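Local coordinates for dual function macrocyclase-peptidase POPB (Galerina marginata, PDB 5N4B), which cleaves peptide bonds after prolyl residues and closes peptides into macrocycles during the biosynthesis of the amanitin toxins, acting as a serine peptidase of the prolyl oligopeptidase family, at residues W538-G541 and G542-E545; T546-N549 and T550-F554; F554-A557 and A558-L561; V589-P592 and E593-G597; P630-F633 and D634-Y637. The protein carries 1 engineered substitution. All blocks are in the same frame, centred on the assembly; numbering follows the deposited sequence.

Contact 1: W538-G541 and G542-E545; sequences WHKG and GRRE
Arg543 folds back over His539 and Lys540 at the C-terminal end of helix 536-540. Its CB starts beside the backbone, 3.3 Å from the carbonyl O of His539. CG and CD then run out across the imidazole of His539, and CD sits 3.6 Å from the ring centroid, 18° off the ring normal, a CH-pi contact over the face. The chain bends at chi3 (71°), which swings the guanidinium back along the last turn of the helix. There one face of the guanidinium lies on CA and CB of Lys540, while NH1 comes edge-on toward ND1 of His539, the two planes standing 86° apart. NH2 ends 3.2 Å from CB of Lys540; NH1 is paired with Glu536 in a salt bridge, and NE2 of His539 is held by Glu623.

The backbone turns at the same place. Gly542 N bonds to the carbonyl O of His539 at 2.9 Å. A water donates to Lys540 O at 2.7 Å and also to Arg543 O, tying the helix end to the loop that follows. Beyond this turn the loop leads to helix 548-563; OG1 of Thr546 and NZ of Lys547, just ahead of that helix, are hydrogen-bonded to Lys540 O and Gly542 O. Arg544 reaches across to helix 630-636, where it pairs with Glu632.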
# COMPACT_ATOMS: atom_id res chain seq x y z
N TRP A 538 9.52 14.26 8.90
CA TRP A 538 8.65 13.42 9.72
C TRP A 538 9.10 11.97 9.63
O TRP A 538 9.12 11.25 10.65
CB TRP A 538 7.21 13.59 9.24
CG TRP A 538 6.20 13.29 10.32
CD1 TRP A 538 5.28 12.28 10.31
CD2 TRP A 538 5.97 14.04 11.50
NE1 TRP A 538 4.50 12.37 11.41
CE2 TRP A 538 4.90 13.43 12.17
CE3 TRP A 538 6.55 15.17 12.05
CZ2 TRP A 538 4.42 13.90 13.39
CZ3 TRP A 538 6.08 15.66 13.25
CH2 TRP A 538 5.00 15.03 13.92
N HIS A 539 9.48 11.55 8.44
CA HIS A 539 10.03 10.20 8.26
C HIS A 539 11.32 10.04 9.04
O HIS A 539 11.51 9.06 9.79
CB HIS A 539 10.28 9.97 6.79
CG HIS A 539 10.78 8.61 6.45
ND1 HIS A 539 11.32 8.35 5.21
CD2 HIS A 539 10.73 7.42 7.10
CE1 HIS A 539 11.65 7.07 5.13
NE2 HIS A 539 11.28 6.48 6.25
N LYS A 540 12.22 11.02 8.90
CA LYS A 540 13.53 10.96 9.56
C LYS A 540 13.39 10.92 11.07
O LYS A 540 14.25 10.36 11.77
CB LYS A 540 14.38 12.13 9.05
CG LYS A 540 15.72 12.29 9.75
CD LYS A 540 16.69 13.16 8.94
CE LYS A 540 16.45 14.65 9.07
NZ LYS A 540 17.34 15.42 8.10
N GLY A 541 12.31 11.48 11.60
CA GLY A 541 12.00 11.48 13.00
C GLY A 541 11.62 10.13 13.57
O GLY A 541 11.50 10.03 14.79
N GLY A 542 11.41 9.15 12.71
CA GLY A 542 11.14 7.80 13.16
C GLY A 542 11.75 6.78 12.24
O GLY A 542 11.05 6.04 11.58
N ARG A 543 13.08 6.76 12.17
CA ARG A 543 13.80 5.97 11.19
C ARG A 543 15.19 5.65 11.73
O ARG A 543 15.84 6.52 12.30
CB ARG A 543 13.95 6.85 9.92
CG ARG A 543 14.54 6.21 8.72
CD ARG A 543 14.46 7.11 7.46
NE ARG A 543 15.36 8.26 7.53
CZ ARG A 543 15.20 9.43 6.89
NH1 ARG A 543 14.13 9.68 6.11
NH2 ARG A 543 16.14 10.35 7.05
N ARG A 544 15.66 4.42 11.52
CA ARG A 544 17.02 4.06 11.92
C ARG A 544 17.23 4.40 13.39
O ARG A 544 16.51 3.89 14.25
CB ARG A 544 18.07 4.65 10.95
CG ARG A 544 17.98 3.98 9.56
CD ARG A 544 18.84 4.63 8.48
NE ARG A 544 20.23 4.69 8.87
CZ ARG A 544 21.10 3.70 8.65
NH1 ARG A 544 20.74 2.58 8.04
NH2 ARG A 544 22.35 3.86 9.04
N GLU A 545 18.19 5.25 13.74
CA GLU A 545 18.44 5.48 15.16
C GLU A 545 17.29 6.17 15.90
O GLU A 545 17.29 6.13 17.14
CB GLU A 545 19.75 6.23 15.38
CG GLU A 545 19.71 7.69 15.00
CD GLU A 545 20.07 7.97 13.55
OE1 GLU A 545 20.05 7.06 12.69
OE2 GLU A 545 20.39 9.16 13.28
O HOH W 1 16.58 9.06 11.42

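Contact 2: T546-N549 and T550-F554; sequences TKVN and TFDDF
Lys547 to Asn549 lead into helix 548-563, one of the helices of the alpha/beta-hydrolase domain, and meet Thr550, Asp552 and Asp553. Asp552 N bonds to Val548 O at 3.0 Å with an N-H...O angle of 170°, and Asp553 N bonds to Asn549 O at 2.8 Å; these are the i to i+4 bonds of the helix. Ahead of them, Thr550 N makes only a weak bond to Lys547 O.

On the flank of the turn CE of Lys547 passes 3.4 Å from OG1 of Thr550, the two side chains crossing at a slant. Bends at chi2 (74°) and chi3 carry the lysine chain past the threonine to NZ, which is bound by Gly498 O and Gly542 O and paired with Glu623; OG1 of Thr550 is hydrogen-bonded to Arg529 O. Over another part of the turn CG2 of Val548 packs 3.8 Å from OD2 of Asp552. A water joins this aspartate to Asn549, donating to OD2 of Asp552 at 2.6 Å and to OD1 of Asn549 at 2.8 Å, while ND2 of Asn549 turns to Gly541 O.

OD1 of Asp553 is hydrogen-bonded to Ser468 OG and forms a salt bridge with Arg529. Val548, Thr550 and Phe554 lean on helix 579-590, the helix directly after the nucleophile position, which in this structure is the engineered Ala578.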
# COMPACT_ATOMS: atom_id res chain seq x y z
N THR A 546 16.35 6.80 15.20
CA THR A 546 15.20 7.41 15.85
C THR A 546 13.92 6.57 15.75
O THR A 546 12.84 7.07 16.06
CB THR A 546 14.89 8.79 15.24
OG1 THR A 546 14.54 8.63 13.88
CG2 THR A 546 16.08 9.78 15.34
N LYS A 547 14.03 5.31 15.32
CA LYS A 547 12.83 4.48 15.14
C LYS A 547 12.05 4.33 16.44
O LYS A 547 10.83 4.17 16.40
CB LYS A 547 13.23 3.09 14.60
CG LYS A 547 12.04 2.27 14.10
CD LYS A 547 11.54 2.83 12.75
CE LYS A 547 10.07 2.83 12.60
NZ LYS A 547 9.70 3.62 11.37
N VAL A 548 12.73 4.38 17.58
CA VAL A 548 12.02 4.31 18.87
C VAL A 548 10.95 5.39 18.96
O VAL A 548 9.93 5.18 19.63
CB VAL A 548 13.01 4.37 20.05
CG1 VAL A 548 13.69 5.71 20.10
CG2 VAL A 548 12.26 4.15 21.38
N ASN A 549 11.11 6.53 18.27
CA ASN A 549 10.12 7.59 18.38
C ASN A 549 8.77 7.18 17.82
O ASN A 549 7.74 7.62 18.32
CB ASN A 549 10.58 8.83 17.64
CG ASN A 549 11.75 9.50 18.27
OD1 ASN A 549 12.09 9.32 19.43
ND2 ASN A 549 12.39 10.32 17.47
N THR A 550 8.78 6.33 16.79
CA THR A 550 7.52 5.81 16.25
C THR A 550 6.71 5.11 17.32
O THR A 550 5.49 5.30 17.44
CB THR A 550 7.84 4.85 15.12
OG1 THR A 550 8.59 5.54 14.08
CG2 THR A 550 6.60 4.29 14.56
N PHE A 551 7.39 4.26 18.10
CA PHE A 551 6.75 3.51 19.17
C PHE A 551 6.29 4.43 20.30
O PHE A 551 5.17 4.32 20.79
CB PHE A 551 7.70 2.42 19.69
CG PHE A 551 7.95 1.34 18.70
CD1 PHE A 551 8.94 1.45 17.76
CD2 PHE A 551 7.14 0.23 18.64
CE1 PHE A 551 9.15 0.47 16.80
CE2 PHE A 551 7.33 -0.72 17.69
CZ PHE A 551 8.33 -0.64 16.81
N ASP A 552 7.15 5.39 20.70
CA ASP A 552 6.76 6.35 21.71
C ASP A 552 5.53 7.15 21.25
O ASP A 552 4.63 7.42 22.04
CB ASP A 552 7.95 7.28 22.01
CG ASP A 552 9.07 6.58 22.81
OD1 ASP A 552 8.78 5.57 23.50
OD2 ASP A 552 10.22 7.08 22.77
N ASP A 553 5.48 7.55 19.99
CA ASP A 553 4.34 8.31 19.49
C ASP A 553 3.07 7.47 19.56
O ASP A 553 2.01 7.95 19.93
CB ASP A 553 4.58 8.76 18.04
CG ASP A 553 5.65 9.83 17.88
OD1 ASP A 553 6.10 10.37 18.89
OD2 ASP A 553 5.98 10.08 16.71
N PHE A 554 3.16 6.19 19.20
CA PHE A 554 1.98 5.33 19.16
C PHE A 554 1.48 5.02 20.57
O PHE A 554 0.26 5.06 20.84
CB PHE A 554 2.30 4.05 18.39
CG PHE A 554 1.09 3.31 17.85
CD1 PHE A 554 0.26 3.87 16.92
CD2 PHE A 554 0.90 1.99 18.19
CE1 PHE A 554 -0.81 3.16 16.39
CE2 PHE A 554 -0.16 1.27 17.68
CZ PHE A 554 -1.02 1.85 16.80
O HOH W 2 10.77 9.45 21.87

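Contact 3: F554-A557 and A558-L561; sequences FIAA and AQFL
A chi1 of -68° in Ile555 sets CG1 beside the backbone N and leaves CG2 on the side of Gln559, whose CG is anti to its own carbonyl carbon (chi1 -67°); the two side chains, one turn apart, run alongside each other in one direction. The extended chain beyond CG of Gln559 brings its amide carbon CD to 3.8 Å from CG2 of Ile555, so a branched methyl lies against the amide group. CG of Gln559 rests closer to the backbone, 3.3 Å from the carbonyl O of Ile555, and OE1 leans over CA of Ala556. Leu561 repeats the pattern a little farther on, its CG lying 3.3 Å from Ala557 O. Phe560 behaves differently: although its CB touches Ala556 O, the ring is carried off the turn toward Tyr566.

The backbone bonds are those of a regular helix. Gln559 N bonds to Ile555 O at 3.0 Å, Phe560 N to Ala556 O at 2.9 Å and Leu561 N to Ala557 O at 3.0 Å, and Ala558 N makes a weak bond to Phe554 O. Ala557 and Ala558 touch Gln494 of strand 492-495, and Leu561 packs on that strand and on strand 473-481. Ile555, on another flank, meets Ala591. The helix thus packs on the eight-stranded, mostly parallel sheet of the alpha/beta-hydrolase domain, whose fold has helices flanking such a sheet.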
# COMPACT_ATOMS: atom_id res chain seq x y z
N PHE A 554 3.16 6.19 19.20
CA PHE A 554 1.98 5.33 19.16
C PHE A 554 1.48 5.02 20.57
O PHE A 554 0.26 5.06 20.84
CB PHE A 554 2.30 4.05 18.39
CG PHE A 554 1.09 3.31 17.85
CD1 PHE A 554 0.26 3.87 16.92
CD2 PHE A 554 0.90 1.99 18.19
CE1 PHE A 554 -0.81 3.16 16.39
CE2 PHE A 554 -0.16 1.27 17.68
CZ PHE A 554 -1.02 1.85 16.80
N ILE A 555 2.40 4.75 21.48
CA ILE A 555 2.02 4.51 22.86
C ILE A 555 1.42 5.77 23.51
O ILE A 555 0.39 5.72 24.20
CB ILE A 555 3.23 3.97 23.64
CG1 ILE A 555 3.56 2.56 23.14
CG2 ILE A 555 2.92 4.00 25.13
CD1 ILE A 555 4.96 2.11 23.56
N ALA A 556 2.03 6.93 23.25
CA ALA A 556 1.47 8.18 23.78
C ALA A 556 0.06 8.45 23.26
O ALA A 556 -0.79 9.03 23.97
CB ALA A 556 2.41 9.35 23.50
N ALA A 557 -0.23 8.07 22.02
CA ALA A 557 -1.58 8.27 21.50
C ALA A 557 -2.59 7.47 22.32
O ALA A 557 -3.66 7.98 22.67
CB ALA A 557 -1.62 7.85 20.03
N ALA A 558 -2.26 6.23 22.64
CA ALA A 558 -3.18 5.38 23.40
C ALA A 558 -3.36 5.91 24.81
O ALA A 558 -4.47 5.90 25.34
CB ALA A 558 -2.66 3.94 23.40
N GLN A 559 -2.28 6.41 25.40
CA GLN A 559 -2.36 6.98 26.73
C GLN A 559 -3.23 8.23 26.72
O GLN A 559 -4.03 8.45 27.63
CB GLN A 559 -0.94 7.29 27.24
CG GLN A 559 -0.13 6.01 27.45
CD GLN A 559 1.31 6.25 27.79
OE1 GLN A 559 1.98 7.12 27.21
NE2 GLN A 559 1.82 5.45 28.70
N PHE A 560 -3.10 9.05 25.67
CA PHE A 560 -3.89 10.27 25.52
C PHE A 560 -5.37 9.98 25.37
O PHE A 560 -6.22 10.67 25.94
CB PHE A 560 -3.36 11.03 24.29
CG PHE A 560 -4.21 12.19 23.84
CD1 PHE A 560 -4.03 13.43 24.37
CD2 PHE A 560 -5.16 12.03 22.88
CE1 PHE A 560 -4.81 14.51 23.92
CE2 PHE A 560 -5.93 13.11 22.46
CZ PHE A 560 -5.73 14.33 22.99
N LEU A 561 -5.72 8.93 24.61
CA LEU A 561 -7.14 8.60 24.42
C LEU A 561 -7.79 8.34 25.76
O LEU A 561 -8.93 8.74 25.98
CB LEU A 561 -7.28 7.38 23.52
CG LEU A 561 -6.91 7.57 22.06
CD1 LEU A 561 -6.97 6.25 21.34
CD2 LEU A 561 -7.81 8.55 21.39

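Contact 4: V589-P592 and E593-G597; sequences VRAP and EGTFG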
# COMPACT_ATOMS: atom_id res chain seq x y z
N VAL A 589 5.20 -5.00 23.77
CA VAL A 589 6.39 -5.29 24.57
C VAL A 589 6.77 -4.07 25.40
O VAL A 589 7.14 -4.19 26.59
CB VAL A 589 7.53 -5.74 23.65
CG1 VAL A 589 8.85 -5.75 24.40
CG2 VAL A 589 7.19 -7.12 22.97
N ARG A 590 6.70 -2.88 24.81
CA ARG A 590 7.30 -1.69 25.41
C ARG A 590 6.37 -0.92 26.33
O ARG A 590 6.83 -0.31 27.32
CB ARG A 590 7.81 -0.74 24.32
CG ARG A 590 8.98 -1.33 23.54
CD ARG A 590 9.50 -0.45 22.40
NE ARG A 590 10.18 0.73 22.91
CZ ARG A 590 11.45 0.77 23.33
NH1 ARG A 590 12.23 -0.30 23.25
NH2 ARG A 590 11.95 1.89 23.82
N ALA A 591 5.09 -0.89 26.06
CA ALA A 591 4.21 -0.00 26.80
C ALA A 591 3.98 -0.53 28.21
O ALA A 591 4.06 -1.73 28.45
CB ALA A 591 2.86 0.06 26.11
N PRO A 592 3.65 0.34 29.15
CA PRO A 592 3.29 -0.12 30.48
C PRO A 592 2.16 -1.17 30.42
O PRO A 592 1.25 -1.12 29.58
CB PRO A 592 2.86 1.15 31.19
CG PRO A 592 3.54 2.23 30.49
CD PRO A 592 3.60 1.81 29.03
N GLU A 593 2.23 -2.14 31.33
CA GLU A 593 1.16 -3.12 31.46
C GLU A 593 -0.18 -2.41 31.54
O GLU A 593 -0.34 -1.41 32.24
CB GLU A 593 1.44 -3.95 32.72
CG GLU A 593 0.52 -5.08 32.87
CD GLU A 593 0.89 -5.94 34.10
OE1 GLU A 593 1.97 -6.62 34.13
OE2 GLU A 593 0.11 -5.86 35.07
N GLY A 594 -1.15 -2.91 30.77
CA GLY A 594 -2.50 -2.39 30.75
C GLY A 594 -2.72 -1.21 29.83
O GLY A 594 -3.83 -0.67 29.79
N THR A 595 -1.72 -0.79 29.07
CA THR A 595 -1.93 0.30 28.12
C THR A 595 -2.91 -0.11 27.04
O THR A 595 -3.70 0.72 26.56
CB THR A 595 -0.60 0.68 27.46
OG1 THR A 595 0.31 1.20 28.42
CG2 THR A 595 -0.75 1.77 26.40
N PHE A 596 -2.86 -1.37 26.61
CA PHE A 596 -3.71 -1.86 25.54
C PHE A 596 -4.58 -2.98 26.06
O PHE A 596 -4.16 -3.75 26.91
CB PHE A 596 -2.84 -2.40 24.42
CG PHE A 596 -1.85 -1.42 23.89
CD1 PHE A 596 -2.29 -0.30 23.21
CD2 PHE A 596 -0.50 -1.57 24.06
CE1 PHE A 596 -1.41 0.64 22.73
CE2 PHE A 596 0.42 -0.63 23.56
CZ PHE A 596 -0.06 0.47 22.89
N GLY A 597 -5.79 -3.06 25.51
CA GLY A 597 -6.72 -4.13 25.84
C GLY A 597 -6.73 -5.26 24.84
O GLY A 597 -7.24 -6.33 25.15
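Glu593 is the second residue of a turn that starts at Pro592; its CB rests against the proline carbonyl, and its extended side chain leads away from the turn to OE1, which accepts a hydrogen bond from Val650 N. Gly594 comes next with a positive phi of 85°, the conformation expected at the third position of the type II beta turn that runs from Pro592 to Thr595. This turn follows the end of helix 579-590 and sends the chain on toward strand 598-602, a helix-to-strand link of the alpha/beta-hydrolase domain. Thr595 closes it with two bonds to one acceptor: its N reaches Pro592 O at 3.0 Å and its OG1 donates to the same oxygen at 2.8 Å, both from the same face of the carbonyl plane. With OG1 anti to the threonine carbonyl carbon (chi1 -64°), the hydroxyl also lies 3.4 Å from CD of the proline ring and 3.6 Å from CB of Ala591. Phe596 then turns its ring back beneath Thr595, whose CG2 sits over the centre of one face, 3.7 Å above the plane. CE2 of this ring meets CB of Ala591 at 3.6 Å, while the ring also touches Ala558 of helix 548-563.

Contact 5: P630-F633 and D634-Y637; sequences PEEF and DYIY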
# COMPACT_ATOMS: atom_id res chain seq x y z
N PRO A 630 28.05 -2.69 14.11
CA PRO A 630 27.97 -2.65 15.58
C PRO A 630 27.25 -1.47 16.19
O PRO A 630 26.55 -1.63 17.21
CB PRO A 630 29.46 -2.70 16.00
CG PRO A 630 30.12 -3.47 14.89
CD PRO A 630 29.40 -3.06 13.63
N GLU A 631 27.44 -0.27 15.62
CA GLU A 631 26.77 0.92 16.14
C GLU A 631 25.25 0.85 15.92
O GLU A 631 24.48 1.48 16.66
CB GLU A 631 27.35 2.16 15.44
CG GLU A 631 28.81 2.47 15.77
CD GLU A 631 29.84 1.50 15.14
OE1 GLU A 631 29.58 0.90 14.06
OE2 GLU A 631 30.93 1.35 15.75
N GLU A 632 24.83 0.13 14.89
CA GLU A 632 23.42 0.08 14.54
C GLU A 632 22.73 -1.05 15.28
O GLU A 632 21.62 -0.87 15.81
CB GLU A 632 23.30 0.00 13.03
CG GLU A 632 23.95 1.23 12.33
CD GLU A 632 23.85 1.29 10.84
OE1 GLU A 632 23.15 0.47 10.22
OE2 GLU A 632 24.49 2.22 10.25
N PHE A 633 23.42 -2.20 15.41
CA PHE A 633 22.99 -3.25 16.33
C PHE A 633 22.59 -2.65 17.68
O PHE A 633 21.58 -3.02 18.29
CB PHE A 633 24.09 -4.31 16.51
CG PHE A 633 23.73 -5.37 17.50
CD1 PHE A 633 24.02 -5.20 18.85
CD2 PHE A 633 23.06 -6.52 17.12
CE1 PHE A 633 23.68 -6.16 19.76
CE2 PHE A 633 22.72 -7.49 18.08
CZ PHE A 633 23.01 -7.29 19.36
N ASP A 634 23.35 -1.68 18.17
CA ASP A 634 23.11 -1.17 19.51
C ASP A 634 21.78 -0.44 19.67
O ASP A 634 21.25 -0.38 20.79
CB ASP A 634 24.26 -0.28 19.97
CG ASP A 634 25.45 -1.08 20.40
OD1 ASP A 634 25.44 -2.33 20.52
OD2 ASP A 634 26.48 -0.40 20.62
N TYR A 635 21.23 0.16 18.62
CA TYR A 635 19.88 0.72 18.72
C TYR A 635 18.80 -0.22 18.21
O TYR A 635 17.64 -0.07 18.61
CB TYR A 635 19.79 2.10 18.08
CG TYR A 635 20.09 2.23 16.60
CD1 TYR A 635 19.21 1.77 15.64
CD2 TYR A 635 21.20 2.91 16.16
CE1 TYR A 635 19.49 1.93 14.28
CE2 TYR A 635 21.46 3.12 14.82
CZ TYR A 635 20.59 2.63 13.86
OH TYR A 635 20.83 2.81 12.50
N ILE A 636 19.15 -1.21 17.39
CA ILE A 636 18.18 -2.19 16.89
C ILE A 636 17.82 -3.22 17.95
O ILE A 636 16.64 -3.55 18.17
CB ILE A 636 18.73 -2.89 15.64
CG1 ILE A 636 18.88 -1.91 14.50
CG2 ILE A 636 17.82 -4.04 15.21
CD1 ILE A 636 19.76 -2.46 13.33
N TYR A 637 18.83 -3.81 18.58
CA TYR A 637 18.59 -4.90 19.51
C TYR A 637 17.62 -4.56 20.61
O TYR A 637 16.74 -5.40 20.91
CB TYR A 637 19.96 -5.34 20.07
CG TYR A 637 19.98 -6.57 20.94
CD1 TYR A 637 19.27 -7.70 20.62
CD2 TYR A 637 20.80 -6.60 22.06
CE1 TYR A 637 19.34 -8.85 21.40
CE2 TYR A 637 20.87 -7.77 22.86
CZ TYR A 637 20.13 -8.86 22.50
OH TYR A 637 20.19 -10.02 23.26
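Phe633, in helix 630-636 of the alpha/beta-hydrolase domain, and Tyr637, four residues on, extend alongside one another. With CG anti to the backbone N in both residues (chi1 177° and -173°), the ring planes meet at 26° but are displaced, with little overlap and centroids 4.9 Å from each other. Contact is made instead by CB of Tyr637, a CH-pi donor 3.9 Å from the Phe633 centroid, and by CZ of Phe633 over one face of the tyrosine ring. Tyr637 N bonds to Phe633 O at 2.9 Å. Phe633 also meets Tyr24, and Tyr637 touches Val32 and Val34, so this part of the chain packs on strands 21-26 and 30-35 near the N-terminus.

Asp634 brings OD1 to the edge of the Phe633 ring, in its plane, 3.6 Å from CD1; the carboxylate is held by Ser26 OG and Ser28 N. On another flank Glu632 runs along Tyr635, its own carboxylate bound by Asn626 N and Arg544. CA of Glu632 makes a CH-pi contact with the Tyr635 ring, and the carbonyl O of Glu632 lies over the centre of that ring face, 3.5 Å above the plane.

How the contacts relate
The five contacts follow one another along the chain, contacts 2 and 3 sharing Phe554, and all lie in the alpha/beta-hydrolase domain. Contacts 2 and 3 are successive parts of helix 548-563, about 12 Å apart centre to centre. Contact 1, its centre about 9 Å from that of contact 2, is the turn feeding that helix. Contact 4 follows helix 579-590 and touches contact 3, their centres about 10 Å apart; contact 5, at helix 630-636, touches contact 1. Contacts 2 to 4 flank the mixed sheet, whose strands 572-577, 653-659 and 688-693 are each followed by a charge-relay residue, while contact 5 packs on the N-terminal strands. The side chain of Lys547 in contact 2 lies about 12 Å from that of Ala578.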